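Local atomic coordinates of digeranylgeranylglycerophospholipid reductase (Sulfolobus acidocaldarius, PDB entry 4OPC), a protein that uses FAD to hydrogenate the geranylgeranyl chains of archaeal glycerophospholipid precursors, giving the saturated phytanyl chains of archaeal membrane lipids. Residues G135-N140 with E146-S151; K369-E374 with S405-L410; E189-K194 with E244-Y249; F325-L330 with R429-L434. One frame throughout, in Å; residues are numbered along the deposited sequence. Where two conformers were deposited one is given.

Contact 1. Residues G135-N140 with E146-S151; sequences GAVLFN and ELTVYS
Ala136 and Val149 exchange two backbone hydrogen bonds, Ala136 N to Val149 O and Val149 N to Ala136 O, and two residues further along Leu138 and Leu147 do the same. The shorter bond of that second pair, Leu138 N to Leu147 O at 2.7 Å, is almost straight, with 177° at the hydrogen. The non-hydrogen-bonded pair Val137 with Thr148 lies between these two, and Phe139 with Glu146 lies beyond the second. Here CA-H groups approach carbonyl oxygens, as in Glu146 CA to Leu138 O at 3.2 Å.

Side chains alternate between the two faces. On one, Val149 has CG1 anti to its backbone N (chi1 166°), which leaves CG2 beside the N and 3.6 Å from Leu138 CD1, while Leu147 CD1 touches Asn140 CB at 4.0 Å. On the other, the extended Glu146 chain passes over Val137, bringing Glu146 OE2 to 3.6 Å from Val137 CG1, and Phe139 turns the edge of its ring to Glu146 N. Gly135 has a positive phi, and a side chain there would run into Val149 O and the preceding carbonyl.

Further out, Trp118 packs on Leu138, Asn140 and Leu147, and Asn140 OD1 takes the amides of Arg142 and Thr143, tying the strand end to the turn. Leu138 also rests on Ala123, an FAD-binding residue, and the Leu138 side chain is about 6 Å from the bound dihydro-FAD. With strand axes 4.6 Å apart at 151°, this is an antiparallel beta hairpin, flanked by strands 121-129 and 3-6 in a four-stranded mixed sheet.

Contact 2. Residues K369-E374 with S405-L410; sequences KKIIKE and SLLFKL
Ile371 reaches across to the 405-410 segment with its terminal methyl, and the contacts between the two segments are all apolar. CD1 of Ile371 lies 4.1 Å from Leu407 CD2 and 4.4 Å from Leu410 CD2, so one methyl meets two leucine branches. The Ile371 chain is stretched out to do this, CG1 anti to the backbone N (chi1 -172°) and CD1 continuing in line (chi2 173°), whereas the Leu407 side chain passes it at a slant. These separations, with only 132 Å² of surface buried, indicate light contact, although all three residues are buried in the protein as a whole.

Polar interactions act within each segment or with neighbouring residues. Lys370, with positive phi, closes a Schellman motif at the end of the preceding helix; Lys370 NZ curls back to Ile372 O at 3.0 Å, meeting a lone pair in the carbonyl plane, and also makes a cation-pi contact with Trp88. In the other segment Ser405 OG accepts from Leu407 N at 3.0 Å, an ST turn that leads into the 3-10 turn 406-409. The same hydroxyl is hydrogen-bonded to Asp362 OD1, which ties this turn to helix 360-368. Lys373 and Lys409 occupy the N-cap positions of the helices that follow.

The Ile371 side chain is also about 4 Å from the bound phospholipid, consistent with a place in the lining of the lipid pocket. The two connections, between helices 360-368 and 374-383 and between helices 388-397 and 410-425, come together beside helix 388-397, whose Ala394 touches both Ile371 and Leu410, while Ile398 packs on Ile371 and Leu407.

Contact 3. Residues E189-K194 with E244-Y249; sequences EVLLTK and EYYKKY
The phenol of Tyr246 donates a hydrogen bond to Glu189, with Tyr246 OH 2.8 Å from Glu189 OE1. The hydroxyl sits above the carboxylate, 57° out of its plane, and the carboxylate and ring planes are 54° apart. Glu189 therefore slants across the end of the tyrosine, with Glu189 CD 3.3 Å from Tyr246 CE2. The ring gets there because CG of Tyr246 is anti to the backbone N (chi1 -177°), which sends it from helix 242-253 toward strand 183-193. From another direction Leu191 CD1 touches Tyr246 OH at 3.7 Å.

The second carboxylate oxygen, Glu189 OE2, is hydrogen-bonded to Tyr187 OH, and the Tyr187 ring packs edge-to-face with that of Tyr246; Trp217 also meets the Tyr246 ring. An alanine in place of Glu189 would probably leave both phenol hydroxyls without their carboxylate partner in this buried spot and let the Tyr246 ring shift.

Chemically, a buried carboxylate gripped by two tyrosines fastens helix 242-253 to the sheet within the catalytic domain family region. The bond from Tyr246, with the Lys265 side chain touching Glu189 as well, would probably favour a charged carboxylate.

Contact 4. Residues F325-L330 with R429-L434; sequences FSASGL and RSPSSL
A short helical turn, 327-330, and the 3-10 turn 431-433 that leads into the last helix of the chain meet through the ring of Pro431. Ala327 CB lies 3.9 Å from Pro431 CG, an apolar contact between one methyl and one ring carbon. One of two conformers of Ser328 (chi1 -58°, its hydroxyl beside its own backbone N) puts Ser328 OG 3.3 Å from Pro431 CD, alongside the ring carbons CD and CG, so this contact is tentative. Together the two segments bury 108 Å².

Each turn is stabilised from within. Ser326, the N-cap, accepts from Gly329 N on its OG at 3.1 Å with 158° at the hydrogen, and Ser432 OG donates to Ser430 OG at 2.7 Å. A glycine at Pro431 would probably leave Ala327 and Trp331 without the ring they pack on, and free the backbone that the ring restrains at the start of the 3-10 turn.

Besides Pro431, Ala327 packs on Trp281. The contact thus brings the link between helices 302-322 and 332-357, beside strand 280-281, up to the connection from helix 410-425 to helix 434-452.

The four contacts are spread around the chain and none touches another. Contacts 1 and 4 come nearest, about 7 Å between nearest atoms, while contacts 1 and 2 have centres 53 Å apart on opposite sides of the chain's centre, as do contacts 3 and 4 with 47 Å between theirs. In sequence, contact 2 falls within the span bridged by contact 4, and contacts 1 and 3 precede both. Relative to the ligands, contact 1 lies near the dihydro-FAD and contact 2 beside the phospholipid, whereas contact 3 stands back from both, its Tyr246 side chain about 10 Å from the dihydro-FAD and about 12 Å from the phospholipid; contact 4 lies away from the known binding sites.

Contact 1. Residues G135-N140 with E146-S151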
# COMPACT_ATOMS: atom_id res chain seq x y z
N GLY A 135 -16.97 -8.91 -17.31
CA GLY A 135 -16.14 -8.07 -18.15
C GLY A 135 -16.43 -6.60 -17.92
O GLY A 135 -16.84 -6.21 -16.82
N ALA A 136 -16.22 -5.78 -18.95
CA ALA A 136 -16.34 -4.34 -18.79
C ALA A 136 -16.67 -3.67 -20.11
O ALA A 136 -16.32 -4.17 -21.18
CB ALA A 136 -15.06 -3.76 -18.26
N VAL A 137 -17.35 -2.53 -20.03
CA VAL A 137 -17.45 -1.64 -21.18
C VAL A 137 -16.29 -0.66 -21.08
O VAL A 137 -16.08 -0.04 -20.02
CB VAL A 137 -18.78 -0.89 -21.21
CG1 VAL A 137 -18.84 0.01 -22.42
CG2 VAL A 137 -19.93 -1.89 -21.24
N LEU A 138 -15.52 -0.56 -22.16
CA LEU A 138 -14.31 0.25 -22.20
C LEU A 138 -14.48 1.39 -23.17
O LEU A 138 -15.11 1.25 -24.21
CB LEU A 138 -13.14 -0.59 -22.70
CG LEU A 138 -12.86 -1.93 -22.02
CD1 LEU A 138 -11.68 -2.58 -22.72
CD2 LEU A 138 -12.56 -1.73 -20.54
N PHE A 139 -13.88 2.53 -22.83
CA PHE A 139 -13.76 3.61 -23.79
C PHE A 139 -12.29 3.85 -24.10
O PHE A 139 -11.52 4.29 -23.23
CB PHE A 139 -14.43 4.89 -23.29
CG PHE A 139 -14.46 5.98 -24.31
CD1 PHE A 139 -14.70 5.68 -25.63
CD2 PHE A 139 -14.22 7.29 -23.95
CE1 PHE A 139 -14.72 6.68 -26.59
CE2 PHE A 139 -14.24 8.28 -24.90
CZ PHE A 139 -14.48 7.97 -26.22
N ASN A 140 -11.90 3.51 -25.32
CA ASN A 140 -10.54 3.67 -25.79
C ASN A 140 -10.42 5.03 -26.46
O ASN A 140 -10.97 5.24 -27.54
CB ASN A 140 -10.23 2.54 -26.79
CG ASN A 140 -8.80 2.55 -27.29
OD1 ASN A 140 -8.15 3.59 -27.39
ND2 ASN A 140 -8.30 1.37 -27.63
N GLU A 146 -15.92 2.80 -28.16
CA GLU A 146 -16.46 2.12 -27.00
C GLU A 146 -16.53 0.64 -27.34
O GLU A 146 -17.04 0.27 -28.41
CB GLU A 146 -17.85 2.69 -26.68
CG GLU A 146 -18.47 2.25 -25.37
CD GLU A 146 -19.74 3.04 -25.07
OE1 GLU A 146 -20.12 3.87 -25.92
OE2 GLU A 146 -20.34 2.83 -24.00
N LEU A 147 -16.00 -0.19 -26.46
CA LEU A 147 -15.88 -1.62 -26.70
C LEU A 147 -16.39 -2.40 -25.49
O LEU A 147 -16.19 -1.99 -24.36
CB LEU A 147 -14.41 -1.99 -26.91
CG LEU A 147 -13.68 -1.26 -28.03
CD1 LEU A 147 -12.36 -0.71 -27.52
CD2 LEU A 147 -13.46 -2.18 -29.21
N THR A 148 -17.03 -3.53 -25.74
CA THR A 148 -17.38 -4.45 -24.68
C THR A 148 -16.40 -5.61 -24.68
O THR A 148 -16.23 -6.31 -25.69
CB THR A 148 -18.80 -4.97 -24.88
OG1 THR A 148 -19.73 -3.95 -24.51
CG2 THR A 148 -19.05 -6.20 -24.03
N VAL A 149 -15.73 -5.81 -23.55
CA VAL A 149 -14.79 -6.90 -23.40
C VAL A 149 -15.32 -7.88 -22.37
O VAL A 149 -15.57 -7.52 -21.22
CB VAL A 149 -13.39 -6.39 -23.00
CG1 VAL A 149 -12.52 -7.54 -22.51
CG2 VAL A 149 -12.75 -5.65 -24.17
N TYR A 150 -15.50 -9.13 -22.78
CA TYR A 150 -15.90 -10.19 -21.87
C TYR A 150 -14.67 -10.89 -21.35
O TYR A 150 -13.68 -11.06 -22.07
CB TYR A 150 -16.82 -11.19 -22.58
CG TYR A 150 -18.12 -10.57 -23.03
CD1 TYR A 150 -19.10 -10.23 -22.12
CD2 TYR A 150 -18.35 -10.31 -24.37
CE1 TYR A 150 -20.29 -9.66 -22.53
CE2 TYR A 150 -19.55 -9.75 -24.79
CZ TYR A 150 -20.51 -9.42 -23.86
OH TYR A 150 -21.70 -8.86 -24.26
N SER A 151 -14.71 -11.26 -20.08
CA SER A 151 -13.60 -11.96 -19.44
C SER A 151 -14.13 -12.95 -18.43
O SER A 151 -15.22 -12.78 -17.90
CB SER A 151 -12.67 -10.95 -18.75
OG SER A 151 -13.37 -10.13 -17.82

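Contact 2. Residues K369-E374 with S405-L410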
# COMPACT_ATOMS: atom_id res chain seq x y z
N LYS A 369 14.20 7.06 25.65
CA LYS A 369 14.36 6.07 26.72
C LYS A 369 14.49 4.65 26.17
O LYS A 369 14.62 3.70 26.96
CB LYS A 369 13.18 6.12 27.69
CG LYS A 369 13.02 7.43 28.44
CD LYS A 369 13.98 7.54 29.62
CE LYS A 369 13.74 8.83 30.40
NZ LYS A 369 14.63 8.96 31.58
N LYS A 370 14.46 4.50 24.85
CA LYS A 370 14.56 3.19 24.21
C LYS A 370 13.48 2.24 24.70
O LYS A 370 13.76 1.11 25.13
CB LYS A 370 15.95 2.58 24.45
CG LYS A 370 17.06 3.22 23.63
CD LYS A 370 16.74 3.14 22.15
CE LYS A 370 16.58 1.70 21.68
NZ LYS A 370 15.98 1.62 20.32
N ILE A 371 12.23 2.71 24.64
CA ILE A 371 11.07 1.94 25.07
C ILE A 371 11.05 0.55 24.42
O ILE A 371 10.73 -0.45 25.07
CB ILE A 371 9.76 2.74 24.78
CG1 ILE A 371 8.53 2.06 25.39
CG2 ILE A 371 9.57 3.02 23.28
CD1 ILE A 371 7.27 2.88 25.29
N ILE A 372 11.43 0.49 23.15
CA ILE A 372 11.70 -0.76 22.46
C ILE A 372 12.99 -0.59 21.68
O ILE A 372 13.47 0.53 21.49
CB ILE A 372 10.56 -1.17 21.49
CG1 ILE A 372 10.42 -0.18 20.34
CG2 ILE A 372 9.24 -1.33 22.24
CD1 ILE A 372 9.42 -0.62 19.28
N LYS A 373 13.57 -1.70 21.24
CA LYS A 373 14.79 -1.64 20.45
C LYS A 373 14.46 -1.35 18.99
O LYS A 373 13.32 -1.55 18.55
CB LYS A 373 15.56 -2.96 20.57
CG LYS A 373 15.99 -3.31 21.98
CD LYS A 373 16.73 -4.65 21.99
CE LYS A 373 17.21 -5.00 23.39
NZ LYS A 373 17.83 -6.35 23.44
N GLU A 374 15.45 -0.85 18.25
CA GLU A 374 15.30 -0.65 16.81
C GLU A 374 14.87 -1.94 16.14
O GLU A 374 14.00 -1.94 15.26
CB GLU A 374 16.62 -0.15 16.22
CG GLU A 374 16.96 1.28 16.61
CD GLU A 374 18.46 1.52 16.71
OE1 GLU A 374 19.16 0.67 17.29
OE2 GLU A 374 18.93 2.56 16.20
N SER A 405 -0.26 9.28 30.16
CA SER A 405 0.23 8.98 28.82
C SER A 405 -0.41 7.74 28.23
O SER A 405 -0.59 6.73 28.91
CB SER A 405 1.75 8.81 28.84
OG SER A 405 2.20 8.41 27.55
N LEU A 406 -0.74 7.81 26.95
CA LEU A 406 -1.22 6.64 26.22
C LEU A 406 -0.15 5.56 26.11
O LEU A 406 -0.46 4.42 25.80
CB LEU A 406 -1.75 7.03 24.84
CG LEU A 406 -3.16 7.64 24.82
CD1 LEU A 406 -3.62 7.86 23.38
CD2 LEU A 406 -4.15 6.76 25.57
N LEU A 407 1.11 5.91 26.36
CA LEU A 407 2.17 4.90 26.28
C LEU A 407 1.90 3.71 27.19
O LEU A 407 2.30 2.60 26.87
CB LEU A 407 3.52 5.51 26.65
CG LEU A 407 4.11 6.45 25.60
CD1 LEU A 407 5.32 7.14 26.23
CD2 LEU A 407 4.49 5.70 24.33
N PHE A 408 1.23 3.94 28.31
CA PHE A 408 0.97 2.88 29.28
C PHE A 408 -0.02 1.83 28.76
O PHE A 408 -0.24 0.82 29.43
CB PHE A 408 0.49 3.46 30.62
CG PHE A 408 1.55 4.22 31.36
CD1 PHE A 408 2.55 3.56 32.06
CD2 PHE A 408 1.55 5.61 31.37
CE1 PHE A 408 3.53 4.27 32.76
CE2 PHE A 408 2.53 6.33 32.06
CZ PHE A 408 3.52 5.66 32.75
N LYS A 409 -0.62 2.07 27.61
CA LYS A 409 -1.54 1.10 27.01
C LYS A 409 -0.84 0.14 26.07
O LYS A 409 -1.51 -0.65 25.39
CB LYS A 409 -2.67 1.82 26.28
CG LYS A 409 -3.69 2.41 27.24
CD LYS A 409 -4.70 3.27 26.52
CE LYS A 409 -5.80 3.74 27.45
NZ LYS A 409 -6.64 2.61 27.95
N LEU A 410 0.49 0.18 26.03
CA LEU A 410 1.21 -0.57 25.00
C LEU A 410 1.00 -2.08 25.15
O LEU A 410 0.94 -2.81 24.15
CB LEU A 410 2.70 -0.24 25.02
CG LEU A 410 3.51 -0.96 23.94
CD1 LEU A 410 3.03 -0.51 22.57
CD2 LEU A 410 5.00 -0.72 24.11

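Contact 3. Residues E189-K194 with E244-Y249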
# COMPACT_ATOMS: atom_id res chain seq x y z
N GLU A 189 7.55 16.35 -3.43
CA GLU A 189 8.28 16.94 -4.54
C GLU A 189 9.63 16.25 -4.70
O GLU A 189 10.15 15.68 -3.75
CB GLU A 189 8.47 18.45 -4.33
CG GLU A 189 7.16 19.16 -4.06
CD GLU A 189 7.29 20.66 -3.90
OE1 GLU A 189 8.40 21.15 -3.60
OE2 GLU A 189 6.26 21.34 -4.06
N VAL A 190 10.16 16.26 -5.91
CA VAL A 190 11.54 15.86 -6.11
C VAL A 190 12.34 17.10 -6.47
O VAL A 190 12.00 17.82 -7.41
CB VAL A 190 11.69 14.77 -7.19
CG1 VAL A 190 13.17 14.54 -7.51
CG2 VAL A 190 11.04 13.49 -6.73
N LEU A 191 13.39 17.37 -5.69
CA LEU A 191 14.20 18.57 -5.85
C LEU A 191 15.69 18.25 -5.86
O LEU A 191 16.13 17.27 -5.26
CB LEU A 191 13.92 19.53 -4.68
CG LEU A 191 12.49 20.07 -4.58
CD1 LEU A 191 12.01 19.99 -3.16
CD2 LEU A 191 12.43 21.50 -5.09
N LEU A 192 16.46 19.10 -6.55
CA LEU A 192 17.91 19.06 -6.44
C LEU A 192 18.35 19.74 -5.15
O LEU A 192 17.64 20.60 -4.62
CB LEU A 192 18.55 19.77 -7.63
CG LEU A 192 18.14 19.23 -9.00
CD1 LEU A 192 18.90 19.92 -10.13
CD2 LEU A 192 18.35 17.73 -9.06
N THR A 193 19.50 19.33 -4.62
CA THR A 193 20.03 19.92 -3.38
C THR A 193 21.30 20.73 -3.64
O THR A 193 22.02 20.47 -4.61
CB THR A 193 20.33 18.85 -2.32
OG1 THR A 193 21.41 18.01 -2.77
CG2 THR A 193 19.10 17.99 -2.06
N LYS A 194 21.57 21.69 -2.76
CA LYS A 194 22.71 22.59 -2.92
C LYS A 194 23.96 22.01 -2.28
O LYS A 194 25.08 22.38 -2.62
CB LYS A 194 22.42 23.94 -2.28
CG LYS A 194 21.08 24.56 -2.65
CD LYS A 194 20.93 25.90 -1.94
CE LYS A 194 19.47 26.34 -1.86
NZ LYS A 194 19.34 27.61 -1.10
N GLU A 244 -0.36 23.30 2.35
CA GLU A 244 0.02 24.36 3.28
C GLU A 244 0.96 23.82 4.36
O GLU A 244 1.89 24.51 4.75
CB GLU A 244 -1.22 25.05 3.87
CG GLU A 244 -1.97 25.93 2.87
CD GLU A 244 -1.12 27.07 2.32
OE1 GLU A 244 -0.36 27.70 3.09
OE2 GLU A 244 -1.21 27.35 1.10
N TYR A 245 0.73 22.60 4.83
CA TYR A 245 1.69 21.97 5.74
C TYR A 245 3.05 21.87 5.07
O TYR A 245 4.08 22.17 5.68
CB TYR A 245 1.26 20.55 6.12
CG TYR A 245 0.26 20.44 7.24
CD1 TYR A 245 0.66 20.33 8.56
CD2 TYR A 245 -1.11 20.42 6.97
CE1 TYR A 245 -0.26 20.23 9.59
CE2 TYR A 245 -2.04 20.31 7.98
CZ TYR A 245 -1.61 20.21 9.29
OH TYR A 245 -2.53 20.11 10.31
N TYR A 246 3.06 21.43 3.82
CA TYR A 246 4.31 21.27 3.08
C TYR A 246 5.07 22.59 2.97
O TYR A 246 6.26 22.65 3.29
CB TYR A 246 4.07 20.68 1.68
CG TYR A 246 5.34 20.43 0.91
CD1 TYR A 246 6.02 19.21 1.01
CD2 TYR A 246 5.87 21.40 0.07
CE1 TYR A 246 7.19 18.97 0.29
CE2 TYR A 246 7.04 21.18 -0.66
CZ TYR A 246 7.69 19.97 -0.54
OH TYR A 246 8.86 19.77 -1.25
N LYS A 247 4.40 23.65 2.54
CA LYS A 247 5.04 24.94 2.41
C LYS A 247 5.57 25.46 3.75
O LYS A 247 6.66 26.04 3.82
CB LYS A 247 4.06 25.95 1.83
CG LYS A 247 3.77 25.74 0.35
CD LYS A 247 2.56 26.55 -0.09
CE LYS A 247 2.65 28.00 0.38
NZ LYS A 247 1.41 28.76 0.05
N LYS A 248 4.81 25.23 4.81
CA LYS A 248 5.17 25.79 6.11
C LYS A 248 6.39 25.11 6.73
O LYS A 248 7.25 25.77 7.31
CB LYS A 248 3.98 25.69 7.07
CG LYS A 248 4.21 26.37 8.42
CD LYS A 248 2.95 26.32 9.28
CE LYS A 248 3.14 27.10 10.58
NZ LYS A 248 3.40 28.54 10.33
N TYR A 249 6.49 23.79 6.56
CA TYR A 249 7.50 23.03 7.30
C TYR A 249 8.64 22.44 6.46
O TYR A 249 9.54 21.83 7.00
CB TYR A 249 6.83 21.94 8.15
CG TYR A 249 5.88 22.50 9.18
CD1 TYR A 249 6.35 23.31 10.20
CD2 TYR A 249 4.52 22.22 9.12
CE1 TYR A 249 5.48 23.84 11.14
CE2 TYR A 249 3.65 22.74 10.06
CZ TYR A 249 4.14 23.55 11.07
OH TYR A 249 3.29 24.07 12.02

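Contact 4. Residues F325-L330 with R429-L434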
# COMPACT_ATOMS: atom_id res chain seq x y z
N PHE A 325 -14.99 -19.80 -11.50
CA PHE A 325 -14.63 -18.39 -11.36
C PHE A 325 -15.53 -17.70 -10.34
O PHE A 325 -15.57 -16.47 -10.24
CB PHE A 325 -14.67 -17.70 -12.72
CG PHE A 325 -13.77 -18.33 -13.74
CD1 PHE A 325 -12.40 -18.09 -13.72
CD2 PHE A 325 -14.28 -19.19 -14.69
CE1 PHE A 325 -11.56 -18.70 -14.66
CE2 PHE A 325 -13.46 -19.79 -15.63
CZ PHE A 325 -12.10 -19.54 -15.61
N SER A 326 -16.25 -18.49 -9.55
CA SER A 326 -17.01 -17.96 -8.43
C SER A 326 -16.08 -17.44 -7.35
O SER A 326 -14.85 -17.65 -7.40
CB SER A 326 -17.89 -19.05 -7.82
OG SER A 326 -17.11 -20.04 -7.14
N ALA A 327 -16.66 -16.78 -6.36
CA ALA A 327 -15.89 -16.36 -5.20
C ALA A 327 -15.10 -17.53 -4.61
O ALA A 327 -13.91 -17.39 -4.29
CB ALA A 327 -16.80 -15.76 -4.15
N SER A 328 -15.74 -18.69 -4.48
CA SER A 328 -15.06 -19.86 -3.94
C SER A 328 -13.92 -20.31 -4.85
O SER A 328 -12.85 -20.71 -4.38
CB SER A 328 -16.04 -21.01 -3.72
OG SER A 328 -17.08 -20.62 -2.85
N GLY A 329 -14.16 -20.24 -6.16
CA GLY A 329 -13.16 -20.61 -7.13
C GLY A 329 -11.93 -19.72 -7.13
O GLY A 329 -10.84 -20.16 -7.51
N LEU A 330 -12.11 -18.47 -6.70
CA LEU A 330 -11.03 -17.49 -6.68
C LEU A 330 -10.53 -17.23 -5.26
O LEU A 330 -9.66 -16.39 -5.05
CB LEU A 330 -11.53 -16.19 -7.32
CG LEU A 330 -11.80 -16.27 -8.82
CD1 LEU A 330 -12.55 -15.05 -9.31
CD2 LEU A 330 -10.51 -16.43 -9.61
N ARG A 429 -12.28 -20.24 5.28
CA ARG A 429 -11.85 -21.10 4.18
C ARG A 429 -12.80 -21.05 3.00
O ARG A 429 -12.48 -21.55 1.92
CB ARG A 429 -11.66 -22.53 4.67
CG ARG A 429 -10.66 -22.68 5.81
CD ARG A 429 -9.33 -22.03 5.47
NE ARG A 429 -8.77 -22.55 4.22
CZ ARG A 429 -7.50 -22.42 3.86
NH1 ARG A 429 -6.64 -21.79 4.65
NH2 ARG A 429 -7.08 -22.93 2.70
N SER A 430 -13.97 -20.47 3.20
CA SER A 430 -14.95 -20.33 2.13
C SER A 430 -15.76 -19.06 2.34
O SER A 430 -15.78 -18.51 3.44
CB SER A 430 -15.87 -21.55 2.10
OG SER A 430 -16.91 -21.41 3.04
N PRO A 431 -16.43 -18.56 1.28
CA PRO A 431 -17.25 -17.35 1.38
C PRO A 431 -18.37 -17.43 2.41
O PRO A 431 -18.78 -16.40 2.95
CB PRO A 431 -17.85 -17.23 -0.02
CG PRO A 431 -16.86 -17.88 -0.90
CD PRO A 431 -16.28 -19.01 -0.11
N SER A 432 -18.87 -18.63 2.67
CA SER A 432 -20.01 -18.80 3.56
C SER A 432 -19.70 -18.34 4.98
O SER A 432 -20.60 -18.04 5.75
CB SER A 432 -20.49 -20.25 3.56
OG SER A 432 -19.46 -21.12 4.00
N SER A 433 -18.41 -18.28 5.32
CA SER A 433 -17.99 -17.90 6.66
C SER A 433 -17.46 -16.47 6.75
O SER A 433 -17.00 -16.04 7.81
CB SER A 433 -16.91 -18.86 7.18
OG SER A 433 -17.38 -20.20 7.18
N LEU A 434 -17.51 -15.73 5.65
CA LEU A 434 -16.95 -14.39 5.62
C LEU A 434 -17.65 -13.44 6.58
O LEU A 434 -17.00 -12.69 7.30
CB LEU A 434 -17.01 -13.81 4.21
CG LEU A 434 -16.44 -12.40 4.05
CD1 LEU A 434 -14.93 -12.40 4.29
CD2 LEU A 434 -16.77 -11.85 2.67